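Local atomic coordinates of formyltransferase (Francisella tularensis subsp. tularensis, PDB entry 4NV1), a protein that belongs to the formyltransferase family, forms a homodimer through its C-terminal region and binds dTDP-4-amino-4,6-dideoxyglucose. Residues Q107-G118 / N146-V154; L212-S223 / V233-K241. All blocks are in the same frame, centred on the assembly; numbering follows the deposited sequence.

Contact 1 (Q107-G118 / N146-V154). With 0FX (dTDP-4-amino-4,6-dideoxyglucose), chain I.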
loop_
_atom_site.group_PDB
_atom_site.type_symbol
_atom_site.label_atom_id
_atom_site.label_comp_id
_atom_site.label_asym_id
_atom_site.label_seq_id
_atom_site.Cartn_x
_atom_site.Cartn_y
_atom_site.Cartn_z
ATOM N N GLN A 107 -17.978 8.567 1.520
ATOM C CA GLN A 107 -17.226 7.568 2.264
ATOM C C GLN A 107 -15.796 8.024 2.638
ATOM O O GLN A 107 -15.310 7.735 3.737
ATOM C CB GLN A 107 -17.260 6.149 1.660
ATOM C CG GLN A 107 -16.254 5.883 0.539
ATOM C CD GLN A 107 -16.587 6.638 -0.686
ATOM O OE1 GLN A 107 -17.668 7.232 -0.783
ATOM N NE2 GLN A 107 -15.707 6.578 -1.690
ATOM N N VAL A 108 -15.156 8.810 1.780
ATOM C CA VAL A 108 -13.853 9.336 2.125
ATOM C C VAL A 108 -13.972 10.190 3.372
ATOM O O VAL A 108 -13.276 9.961 4.371
ATOM C CB VAL A 108 -13.220 10.137 1.000
ATOM C CG1 VAL A 108 -11.905 10.718 1.471
ATOM C CG2 VAL A 108 -13.007 9.284 -0.241
ATOM N N PHE A 109 -14.854 11.162 3.325
ATOM C CA PHE A 109 -15.087 12.051 4.474
ATOM C C PHE A 109 -15.517 11.261 5.711
ATOM O O PHE A 109 -15.131 11.628 6.789
ATOM C CB PHE A 109 -16.100 13.167 4.112
ATOM C CG PHE A 109 -15.493 14.230 3.277
ATOM C CD1 PHE A 109 -15.498 14.132 1.910
ATOM C CD2 PHE A 109 -14.849 15.290 3.875
ATOM C CE1 PHE A 109 -14.850 15.082 1.153
ATOM C CE2 PHE A 109 -14.176 16.209 3.136
ATOM C CZ PHE A 109 -14.234 16.133 1.758
ATOM N N SER A 110 -16.241 10.160 5.583
ATOM C CA SER A 110 -16.681 9.426 6.756
ATOM C C SER A 110 -15.511 8.719 7.400
ATOM O O SER A 110 -15.407 8.656 8.639
ATOM C CB SER A 110 -17.873 8.462 6.513
ATOM O OG SER A 110 -19.163 9.069 6.418
ATOM N N ILE A 111 -14.569 8.254 6.594
ATOM C CA ILE A 111 -13.456 7.503 7.155
ATOM C C ILE A 111 -12.642 8.429 8.009
ATOM O O ILE A 111 -12.093 8.050 9.073
ATOM C CB ILE A 111 -12.594 6.800 6.046
ATOM C CG1 ILE A 111 -13.285 5.554 5.500
ATOM C CG2 ILE A 111 -11.300 6.304 6.678
ATOM C CD1 ILE A 111 -12.769 5.088 4.140
ATOM N N ILE A 112 -12.532 9.652 7.538
ATOM C CA ILE A 112 -11.845 10.683 8.294
ATOM C C ILE A 112 -12.583 11.323 9.458
ATOM O O ILE A 112 -12.023 11.432 10.555
ATOM C CB ILE A 112 -11.348 11.792 7.354
ATOM C CG1 ILE A 112 -10.297 11.200 6.388
ATOM C CG2 ILE A 112 -10.815 12.996 8.142
ATOM C CD1 ILE A 112 -10.048 12.043 5.132
ATOM N N ASN A 113 -13.790 11.820 9.205
ATOM C CA ASN A 113 -14.509 12.575 10.216
ATOM C C ASN A 113 -15.473 11.800 11.066
ATOM O O ASN A 113 -16.056 12.359 11.917
ATOM C CB ASN A 113 -15.143 13.807 9.581
ATOM C CG ASN A 113 -16.339 13.507 8.691
ATOM O OD1 ASN A 113 -17.063 12.533 8.850
ATOM N ND2 ASN A 113 -16.566 14.405 7.761
ATOM N N LYS A 114 -15.605 10.503 10.863
ATOM C CA LYS A 114 -16.449 9.591 11.581
ATOM C C LYS A 114 -17.948 9.821 11.591
ATOM O O LYS A 114 -18.598 9.056 12.262
ATOM C CB LYS A 114 -15.985 9.329 13.027
ATOM C CG LYS A 114 -14.479 9.354 13.193
ATOM C CD LYS A 114 -13.872 8.249 12.328
ATOM C CE LYS A 114 -12.364 8.155 12.480
ATOM N NZ LYS A 114 -11.977 6.898 11.750
ATOM N N LEU A 115 -18.506 10.767 10.827
ATOM C CA LEU A 115 -19.958 10.750 10.586
ATOM C C LEU A 115 -20.429 9.454 9.926
ATOM O O LEU A 115 -19.694 8.865 9.123
ATOM C CB LEU A 115 -20.326 11.992 9.786
ATOM C CG LEU A 115 -20.038 13.278 10.611
ATOM C CD1 LEU A 115 -20.505 14.497 9.836
ATOM C CD2 LEU A 115 -20.690 13.275 12.001
ATOM N N PRO A 116 -21.621 8.943 10.287
ATOM C CA PRO A 116 -22.141 7.783 9.574
ATOM C C PRO A 116 -22.024 7.838 8.044
ATOM O O PRO A 116 -22.125 8.885 7.422
ATOM C CB PRO A 116 -23.630 7.845 9.910
ATOM C CG PRO A 116 -23.609 8.303 11.314
ATOM C CD PRO A 116 -22.645 9.455 11.196
ATOM N N ILE A 117 -21.954 6.654 7.473
ATOM C CA ILE A 117 -21.904 6.474 6.022
ATOM C C ILE A 117 -22.815 5.293 5.790
ATOM O O ILE A 117 -22.987 4.403 6.626
ATOM C CB ILE A 117 -20.439 6.157 5.567
ATOM C CG1 ILE A 117 -20.348 5.904 4.067
ATOM C CG2 ILE A 117 -19.985 4.871 6.245
ATOM C CD1 ILE A 117 -20.615 7.125 3.233
ATOM N N GLY A 118 -23.404 5.256 4.609
ATOM C CA GLY A 118 -24.369 4.204 4.292
ATOM C C GLY A 118 -24.950 4.557 2.947
ATOM O O GLY A 118 -24.227 5.190 2.092
ATOM N N ASN A 146 -10.447 0.550 3.140
ATOM C CA ASN A 146 -10.175 1.821 2.525
ATOM C C ASN A 146 -11.430 2.402 1.834
ATOM O O ASN A 146 -12.526 1.824 1.893
ATOM C CB ASN A 146 -8.999 1.643 1.523
ATOM C CG ASN A 146 -9.322 0.662 0.410
ATOM O OD1 ASN A 146 -10.480 0.455 0.059
ATOM N ND2 ASN A 146 -8.283 0.005 -0.132
ATOM N N SER A 147 -11.272 3.525 1.142
ATOM C CA SER A 147 -12.371 4.090 0.375
ATOM C C SER A 147 -13.011 3.109 -0.573
ATOM O O SER A 147 -14.243 3.155 -0.766
ATOM C CB SER A 147 -12.030 5.398 -0.334
ATOM O OG SER A 147 -12.999 5.768 -1.353
ATOM N N PHE A 148 -12.218 2.208 -1.150
ATOM C CA PHE A 148 -12.771 1.336 -2.168
ATOM C C PHE A 148 -13.623 0.287 -1.494
ATOM O O PHE A 148 -14.701 -0.017 -1.986
ATOM C CB PHE A 148 -11.752 0.672 -3.113
ATOM C CG PHE A 148 -12.350 -0.439 -3.928
ATOM C CD1 PHE A 148 -12.649 -0.272 -5.269
ATOM C CD2 PHE A 148 -12.630 -1.666 -3.348
ATOM C CE1 PHE A 148 -13.211 -1.288 -6.026
ATOM C CE2 PHE A 148 -13.201 -2.700 -4.098
ATOM C CZ PHE A 148 -13.486 -2.502 -5.439
ATOM N N ASP A 149 -13.218 -0.227 -0.346
ATOM C CA ASP A 149 -14.011 -1.261 0.263
ATOM C C ASP A 149 -15.334 -0.726 0.811
ATOM O O ASP A 149 -16.298 -1.503 0.901
ATOM C CB ASP A 149 -13.284 -1.972 1.415
ATOM C CG ASP A 149 -11.810 -2.341 1.079
ATOM O OD1 ASP A 149 -11.608 -2.938 -0.002
ATOM O OD2 ASP A 149 -10.889 -2.039 1.870
ATOM N N VAL A 150 -15.296 0.499 1.349
ATOM C CA VAL A 150 -16.483 1.096 1.933
ATOM C C VAL A 150 -17.419 1.513 0.814
ATOM O O VAL A 150 -18.598 1.251 0.921
ATOM C CB VAL A 150 -16.166 2.327 2.823
ATOM C CG1 VAL A 150 -17.495 2.909 3.342
ATOM C CG2 VAL A 150 -15.273 1.860 3.970
ATOM N N TYR A 151 -16.909 2.053 -0.298
ATOM C CA TYR A 151 -17.731 2.394 -1.421
ATOM C C TYR A 151 -18.415 1.139 -1.910
ATOM O O TYR A 151 -19.607 1.177 -2.312
ATOM C CB TYR A 151 -16.882 2.969 -2.538
ATOM C CG TYR A 151 -17.541 3.293 -3.876
ATOM C CD1 TYR A 151 -18.108 4.546 -4.102
ATOM C CD2 TYR A 151 -17.473 2.413 -4.950
ATOM C CE1 TYR A 151 -18.652 4.896 -5.326
ATOM C CE2 TYR A 151 -17.995 2.761 -6.203
ATOM C CZ TYR A 151 -18.606 4.005 -6.373
ATOM O OH TYR A 151 -19.143 4.416 -7.580
ATOM N N ALA A 152 -17.692 0.031 -1.969
ATOM C CA ALA A 152 -18.317 -1.190 -2.490
ATOM C C ALA A 152 -19.382 -1.787 -1.560
ATOM O O ALA A 152 -20.316 -2.375 -2.077
ATOM C CB ALA A 152 -17.305 -2.271 -2.818
ATOM N N LYS A 153 -19.236 -1.667 -0.238
ATOM C CA LYS A 153 -20.330 -2.015 0.683
ATOM C C LYS A 153 -21.519 -1.113 0.470
ATOM O O LYS A 153 -22.636 -1.597 0.581
ATOM C CB LYS A 153 -19.957 -1.913 2.181
ATOM C CG LYS A 153 -19.475 -3.230 2.746
ATOM C CD LYS A 153 -18.253 -3.103 3.648
ATOM C CE LYS A 153 -18.509 -2.137 4.755
ATOM N NZ LYS A 153 -17.939 -2.654 6.015
ATOM N N VAL A 154 -21.277 0.168 0.215
ATOM C CA VAL A 154 -22.335 1.172 0.115
ATOM C C VAL A 154 -23.138 0.876 -1.153
ATOM O O VAL A 154 -24.377 0.749 -1.116
ATOM C CB VAL A 154 -21.782 2.597 0.209
ATOM C CG1 VAL A 154 -22.765 3.646 -0.228
ATOM C CG2 VAL A 154 -21.405 2.883 1.681
HETATM O O4P 0FX I . -19.839 7.299 -8.067
HETATM P P2 0FX I . -19.538 7.085 -9.573
HETATM O O3P 0FX I . -19.605 5.784 -10.343
HETATM O O1G 0FX I . -19.644 8.443 -10.393
HETATM C C1G 0FX I . -20.886 9.072 -10.609
HETATM C C2G 0FX I . -20.419 10.333 -11.317
HETATM O O2G 0FX I . -19.393 10.052 -12.275
HETATM C C3G 0FX I . -19.883 11.357 -10.336
HETATM O O3G 0FX I . -19.693 12.522 -11.167
HETATM C C4G 0FX I . -20.905 11.526 -9.195
HETATM N N4A 0FX I . -20.529 12.566 -8.248
HETATM C C5G 0FX I . -21.177 10.219 -8.441
HETATM C C6G 0FX I . -22.235 10.404 -7.360
HETATM O O5G 0FX I . -21.636 9.268 -9.403
HETATM O OPP 0FX I . -18.015 6.990 -10.035
HETATM P P 0FX I . -16.685 7.781 -9.704
HETATM O O1P 0FX I . -16.544 9.153 -10.329
HETATM O O2P 0FX I . -15.857 6.532 -9.983
HETATM O O5 0FX I . -16.481 7.873 -8.106
HETATM C C5 0FX I . -16.515 6.646 -7.366
HETATM C C4 0FX I . -15.524 6.652 -6.216
HETATM O O4 0FX I . -14.211 6.505 -6.727
HETATM C C3 0FX I . -15.475 7.899 -5.386
HETATM O O3 0FX I . -16.327 7.831 -4.232
HETATM C C2 0FX I . -14.048 7.894 -4.835
HETATM C C1 0FX I . -13.266 7.212 -5.957
HETATM N N11 0FX I . -12.486 8.214 -6.692
HETATM C C61 0FX I . -13.020 8.813 -7.778
HETATM C C51 0FX I . -12.298 9.770 -8.458
HETATM C C5A 0FX I . -12.796 10.550 -9.658
HETATM C C21 0FX I . -11.240 8.514 -6.273
HETATM O O21 0FX I . -10.664 7.899 -5.221
HETATM N N31 0FX I . -10.469 9.391 -6.925
HETATM C C41 0FX I . -11.021 9.991 -8.001
HETATM O O41 0FX I . -10.357 10.918 -8.682
#
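Gln107 reaches from helix 106-113 across the start of helix 147-170. CB packs on the methyl CG1 of Val150. CG sits between the backbone N and the carbonyl carbon (chi1 83°), and a second bend (chi2 -69°) lays the chain over Ser147, where CG lies 3.6 Å from Ser147 O. The amide nitrogen at the tip then serves two acceptors. Gln107 NE2 donates to Ser147 OG at 2.8 Å, with that oxygen close to the amide plane. Gln107 NE2 also donates to O3 of dTDP-4-amino-4,6-dideoxyglucose at 2.9 Å, and this bond is practically straight, with an N-H...O angle of 178°.

One turn on in helix 106-113 the contact turns apolar. Ile111 CD1 presses against the backbone at Ser147 N, 3.7 Å away, and against Val150 CG2. From strand 117-123, Ile117 CG1 adds to the same patch, meeting Val150 and, at about a right angle, Val154. Tyr151, on the ligand side of its helix, turns a ring face to the ligand's C4, which lies off-centre toward the rim, while Tyr151 OH makes a weak hydrogen bond to O4P.

Asn146 caps the helix: its OD1 accepts from Asp149 N at 2.9 Å, and Asp149 OD2 accepts from Asn146 N in return, a capping box. Ser147 OG is also hydrogen-bonded to His217 ND1. The two bonds from Gln107 NE2 should hold the amide in this rotation, and Ser147, held in turn by His217, probably helps to aim the second N-H at the ligand.

Contact 2 (L212-S223 / V233-K241). With 0FX (dTDP-4-amino-4,6-dideoxyglucose), chain I.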
loop_
_atom_site.group_PDB
_atom_site.type_symbol
_atom_site.label_atom_id
_atom_site.label_comp_id
_atom_site.label_asym_id
_atom_site.label_seq_id
_atom_site.Cartn_x
_atom_site.Cartn_y
_atom_site.Cartn_z
ATOM N N LEU A 212 -4.884 8.106 5.236
ATOM C CA LEU A 212 -4.285 7.375 4.105
ATOM C C LEU A 212 -5.268 6.349 3.498
ATOM O O LEU A 212 -5.451 6.255 2.263
ATOM C CB LEU A 212 -2.965 6.718 4.552
ATOM C CG LEU A 212 -1.892 7.790 4.709
ATOM C CD1 LEU A 212 -0.649 7.289 5.417
ATOM C CD2 LEU A 212 -1.576 8.445 3.374
ATOM N N ARG A 213 -5.952 5.608 4.365
ATOM C CA ARG A 213 -6.962 4.711 3.876
ATOM C C ARG A 213 -8.190 5.368 3.246
ATOM O O ARG A 213 -8.735 4.845 2.235
ATOM C CB ARG A 213 -7.297 3.598 4.868
ATOM C CG ARG A 213 -8.227 4.015 6.014
ATOM C CD ARG A 213 -8.104 3.054 7.160
ATOM N NE ARG A 213 -8.830 3.415 8.375
ATOM C CZ ARG A 213 -9.987 2.870 8.741
ATOM N NH1 ARG A 213 -10.618 2.051 7.946
ATOM N NH2 ARG A 213 -10.564 3.192 9.904
ATOM N N ALA A 214 -8.581 6.534 3.748
ATOM C CA ALA A 214 -9.724 7.248 3.164
ATOM C C ALA A 214 -9.380 7.715 1.740
ATOM O O ALA A 214 -10.236 7.848 0.890
ATOM C CB ALA A 214 -10.098 8.476 3.982
ATOM N N MET A 215 -8.098 7.984 1.485
ATOM C CA MET A 215 -7.627 8.421 0.177
ATOM C C MET A 215 -7.153 7.339 -0.792
ATOM O O MET A 215 -6.718 7.677 -1.904
ATOM C CB MET A 215 -6.487 9.433 0.366
ATOM C CG MET A 215 -6.823 10.709 1.109
ATOM S SD MET A 215 -8.062 11.776 0.374
ATOM C CE MET A 215 -7.123 12.661 -0.832
ATOM N N THR A 216 -7.327 6.081 -0.401
ATOM C CA THR A 216 -6.952 4.920 -1.157
ATOM C C THR A 216 -8.146 4.208 -1.780
ATOM O O THR A 216 -9.045 3.672 -1.099
ATOM C CB THR A 216 -6.073 3.932 -0.337
ATOM O OG1 THR A 216 -4.932 4.618 0.227
ATOM C CG2 THR A 216 -5.611 2.805 -1.226
ATOM N N HIS A 217 -8.163 4.275 -3.111
ATOM C CA HIS A 217 -9.267 3.803 -3.923
ATOM C C HIS A 217 -8.694 3.468 -5.323
ATOM O O HIS A 217 -8.769 4.336 -6.195
ATOM C CB HIS A 217 -10.336 4.884 -3.998
ATOM C CG HIS A 217 -11.685 4.377 -4.422
ATOM N ND1 HIS A 217 -12.827 4.558 -3.669
ATOM C CD2 HIS A 217 -12.073 3.673 -5.515
ATOM C CE1 HIS A 217 -13.848 3.978 -4.266
ATOM N NE2 HIS A 217 -13.417 3.431 -5.390
ATOM N N PRO A 218 -8.137 2.246 -5.498
ATOM C CA PRO A 218 -7.620 1.914 -6.824
ATOM C C PRO A 218 -8.751 2.079 -7.841
ATOM O O PRO A 218 -9.905 1.798 -7.545
ATOM C CB PRO A 218 -7.206 0.453 -6.707
ATOM C CG PRO A 218 -6.971 0.221 -5.282
ATOM C CD PRO A 218 -7.967 1.120 -4.561
ATOM N N PRO A 219 -8.421 2.481 -9.065
ATOM C CA PRO A 219 -7.038 2.653 -9.468
ATOM C C PRO A 219 -6.775 4.131 -9.443
ATOM O O PRO A 219 -5.890 4.609 -10.140
ATOM C CB PRO A 219 -7.021 2.062 -10.883
ATOM C CG PRO A 219 -8.409 2.295 -11.403
ATOM C CD PRO A 219 -9.334 2.516 -10.225
ATOM N N TYR A 220 -7.487 4.896 -8.616
ATOM C CA TYR A 220 -7.188 6.314 -8.639
ATOM C C TYR A 220 -5.900 6.691 -7.877
ATOM O O TYR A 220 -5.487 6.025 -6.936
ATOM C CB TYR A 220 -8.375 7.111 -8.131
ATOM C CG TYR A 220 -9.625 6.859 -8.940
ATOM C CD1 TYR A 220 -10.595 6.005 -8.479
ATOM C CD2 TYR A 220 -9.808 7.433 -10.193
ATOM C CE1 TYR A 220 -11.756 5.802 -9.175
ATOM C CE2 TYR A 220 -10.969 7.234 -10.910
ATOM C CZ TYR A 220 -11.940 6.408 -10.387
ATOM O OH TYR A 220 -13.117 6.137 -11.041
ATOM N N LYS A 221 -5.330 7.814 -8.276
ATOM C CA LYS A 221 -4.216 8.453 -7.620
ATOM C C LYS A 221 -4.747 9.689 -6.938
ATOM O O LYS A 221 -5.125 10.575 -7.664
ATOM C CB LYS A 221 -3.163 8.882 -8.660
ATOM C CG LYS A 221 -2.599 7.713 -9.440
ATOM C CD LYS A 221 -1.101 7.860 -9.689
ATOM C CE LYS A 221 -0.615 6.800 -10.667
ATOM N NZ LYS A 221 -1.205 5.460 -10.373
ATOM N N ASN A 222 -4.712 9.747 -5.596
ATOM C CA ASN A 222 -5.324 10.807 -4.811
ATOM C C ASN A 222 -4.418 11.641 -3.945
ATOM O O ASN A 222 -4.196 12.822 -4.242
ATOM C CB ASN A 222 -6.500 10.248 -3.962
ATOM C CG ASN A 222 -7.581 9.628 -4.815
ATOM O OD1 ASN A 222 -7.846 10.104 -5.946
ATOM N ND2 ASN A 222 -8.162 8.525 -4.358
ATOM N N SER A 223 -3.977 11.108 -2.799
ATOM C CA SER A 223 -3.141 11.899 -1.917
ATOM C C SER A 223 -1.719 11.990 -2.424
ATOM O O SER A 223 -1.221 11.044 -3.014
ATOM C CB SER A 223 -3.158 11.383 -0.477
ATOM O OG SER A 223 -2.929 10.007 -0.564
ATOM N N VAL A 233 4.920 12.933 -5.158
ATOM C CA VAL A 233 4.790 11.496 -4.846
ATOM C C VAL A 233 3.368 11.157 -4.390
ATOM O O VAL A 233 2.926 11.709 -3.379
ATOM C CB VAL A 233 5.748 11.138 -3.686
ATOM C CG1 VAL A 233 5.864 9.630 -3.547
ATOM C CG2 VAL A 233 7.123 11.751 -3.928
ATOM N N PHE A 234 2.665 10.283 -5.104
ATOM C CA PHE A 234 1.354 9.835 -4.632
ATOM C C PHE A 234 1.511 8.677 -3.645
ATOM O O PHE A 234 2.428 7.862 -3.744
ATOM C CB PHE A 234 0.434 9.371 -5.747
ATOM C CG PHE A 234 -0.050 10.473 -6.634
ATOM C CD1 PHE A 234 -1.127 11.258 -6.257
ATOM C CD2 PHE A 234 0.524 10.681 -7.882
ATOM C CE1 PHE A 234 -1.603 12.265 -7.080
ATOM C CE2 PHE A 234 0.060 11.687 -8.713
ATOM C CZ PHE A 234 -1.012 12.475 -8.314
ATOM N N VAL A 235 0.600 8.624 -2.684
ATOM C CA VAL A 235 0.708 7.656 -1.638
ATOM C C VAL A 235 -0.602 6.923 -1.589
ATOM O O VAL A 235 -1.609 7.560 -1.774
ATOM C CB VAL A 235 1.034 8.368 -0.324
ATOM C CG1 VAL A 235 2.237 9.258 -0.499
ATOM C CG2 VAL A 235 -0.104 9.257 0.161
ATOM N N ALA A 236 -0.593 5.632 -1.284
ATOM C CA ALA A 236 -1.767 4.782 -1.106
ATOM C C ALA A 236 -1.455 3.853 0.026
ATOM O O ALA A 236 -0.291 3.470 0.184
ATOM C CB ALA A 236 -2.075 3.910 -2.325
ATOM N N LEU A 237 -2.459 3.398 0.758
ATOM C CA LEU A 237 -2.143 2.486 1.847
ATOM C C LEU A 237 -2.719 1.113 1.648
ATOM O O LEU A 237 -3.786 0.997 1.067
ATOM C CB LEU A 237 -2.707 3.096 3.111
ATOM C CG LEU A 237 -2.328 2.405 4.421
ATOM C CD1 LEU A 237 -0.888 2.728 4.766
ATOM C CD2 LEU A 237 -3.235 2.933 5.513
ATOM N N GLU A 238 -2.034 0.063 2.061
ATOM C CA GLU A 238 -2.573 -1.261 1.969
ATOM C C GLU A 238 -2.753 -1.795 3.365
ATOM O O GLU A 238 -1.858 -1.642 4.223
ATOM C CB GLU A 238 -1.601 -2.239 1.314
ATOM C CG GLU A 238 -1.071 -1.911 -0.063
ATOM C CD GLU A 238 0.091 -2.857 -0.413
ATOM O OE1 GLU A 238 -0.046 -4.068 -0.109
ATOM O OE2 GLU A 238 1.144 -2.408 -0.924
ATOM N N LEU A 239 -3.845 -2.509 3.582
ATOM C CA LEU A 239 -4.142 -3.054 4.901
ATOM C C LEU A 239 -4.615 -4.479 4.768
ATOM O O LEU A 239 -5.441 -4.781 3.916
ATOM C CB LEU A 239 -5.269 -2.275 5.565
ATOM C CG LEU A 239 -4.921 -0.826 5.693
ATOM C CD1 LEU A 239 -5.931 0.058 5.038
ATOM C CD2 LEU A 239 -4.803 -0.405 7.138
ATOM N N GLU A 240 -4.209 -5.328 5.704
ATOM C CA GLU A 240 -4.611 -6.716 5.637
ATOM C C GLU A 240 -4.846 -7.248 7.017
ATOM O O GLU A 240 -3.952 -7.291 7.867
ATOM C CB GLU A 240 -3.605 -7.587 4.874
ATOM C CG GLU A 240 -3.933 -9.077 4.943
ATOM C CD GLU A 240 -3.148 -9.941 3.954
ATOM O OE1 GLU A 240 -3.687 -11.013 3.595
ATOM O OE2 GLU A 240 -2.025 -9.557 3.534
ATOM N N LYS A 241 -6.069 -7.725 7.200
ATOM C CA LYS A 241 -6.425 -8.347 8.460
ATOM C C LYS A 241 -5.847 -9.763 8.388
ATOM O O LYS A 241 -6.026 -10.525 7.437
ATOM C CB LYS A 241 -7.940 -8.338 8.676
ATOM C CG LYS A 241 -8.321 -8.666 10.106
ATOM C CD LYS A 241 -9.619 -9.476 10.219
ATOM C CE LYS A 241 -10.817 -8.811 9.558
ATOM N NZ LYS A 241 -11.562 -9.694 8.613
HETATM O O4P 0FX I . -19.839 7.299 -8.067
HETATM P P2 0FX I . -19.538 7.085 -9.573
HETATM O O3P 0FX I . -19.605 5.784 -10.343
HETATM O O1G 0FX I . -19.644 8.443 -10.393
HETATM C C1G 0FX I . -20.886 9.072 -10.609
HETATM C C2G 0FX I . -20.419 10.333 -11.317
HETATM O O2G 0FX I . -19.393 10.052 -12.275
HETATM C C3G 0FX I . -19.883 11.357 -10.336
HETATM O O3G 0FX I . -19.693 12.522 -11.167
HETATM C C4G 0FX I . -20.905 11.526 -9.195
HETATM N N4A 0FX I . -20.529 12.566 -8.248
HETATM C C5G 0FX I . -21.177 10.219 -8.441
HETATM C C6G 0FX I . -22.235 10.404 -7.360
HETATM O O5G 0FX I . -21.636 9.268 -9.403
HETATM O OPP 0FX I . -18.015 6.990 -10.035
HETATM P P 0FX I . -16.685 7.781 -9.704
HETATM O O1P 0FX I . -16.544 9.153 -10.329
HETATM O O2P 0FX I . -15.857 6.532 -9.983
HETATM O O5 0FX I . -16.481 7.873 -8.106
HETATM C C5 0FX I . -16.515 6.646 -7.366
HETATM C C4 0FX I . -15.524 6.652 -6.216
HETATM O O4 0FX I . -14.211 6.505 -6.727
HETATM C C3 0FX I . -15.475 7.899 -5.386
HETATM O O3 0FX I . -16.327 7.831 -4.232
HETATM C C2 0FX I . -14.048 7.894 -4.835
HETATM C C1 0FX I . -13.266 7.212 -5.957
HETATM N N11 0FX I . -12.486 8.214 -6.692
HETATM C C61 0FX I . -13.020 8.813 -7.778
HETATM C C51 0FX I . -12.298 9.770 -8.458
HETATM C C5A 0FX I . -12.796 10.550 -9.658
HETATM C C21 0FX I . -11.240 8.514 -6.273
HETATM O O21 0FX I . -10.664 7.899 -5.221
HETATM N N31 0FX I . -10.469 9.391 -6.925
HETATM C C41 0FX I . -11.021 9.991 -8.001
HETATM O O41 0FX I . -10.357 10.918 -8.682
#
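Lys221 lies across the ring of Phe234 at about a right angle, with its CB over the ring centre: 3.9 Å from the centroid and 7° off the normal, a CH-pi contact. Further along, Lys221 CD hangs over the CD2 side of the same ring. Around the ring's rim come backbone oxygens instead, with Asn222 O in its plane and Ser223 O 3.3 Å from Phe234 CD1. Ser223 O also accepts from Val235 N.

Deeper in, Thr216 points at the strand. Thr216 OG1, beside its own backbone N (chi1 -53°), accepts from Leu237 N at 2.8 Å and donates to Leu212 O, so one hydroxyl ties helix end to strand. Next to it Leu212 CD2 meets Val235 CG2 obliquely at 3.6 Å, and Leu239 CD1 packs on Arg213 CB.

The other side of 212-223 faces dTDP-4-amino-4,6-dideoxyglucose. His217 sets a ring face under C1, Tyr220 has the base's C61 over one ring face, off-centre toward the rim, and Asn222 pairs with the base, OD1 receiving N31 at 2.9 Å while ND2 gives to O21. The second bond of ND2, to Met215 O, probably keeps the amide turned so that OD1 meets a donor and ND2 an acceptor of the thymine.

How the contacts relate
The two contacts follow one another along the chain, contact 1 closing before contact 2 opens, and their centres lie 13 Å apart. Contact 1 joins helix 106-113 and the first residues of strand 117-123, part of the seven-stranded mixed sheet, to the start of helix 147-170. Contact 2 belongs to the C-terminal region, where the end of helix 205-214 and the loop after it rest on strand 232-242; that strand pairs antiparallel with its counterpart in the second subunit. They touch directly where Ser147 meets Arg213 and His217. The ligand is bound by both, so its pocket spans the junction of the sheet-bearing part and the C-terminal region that carries the dimer strand.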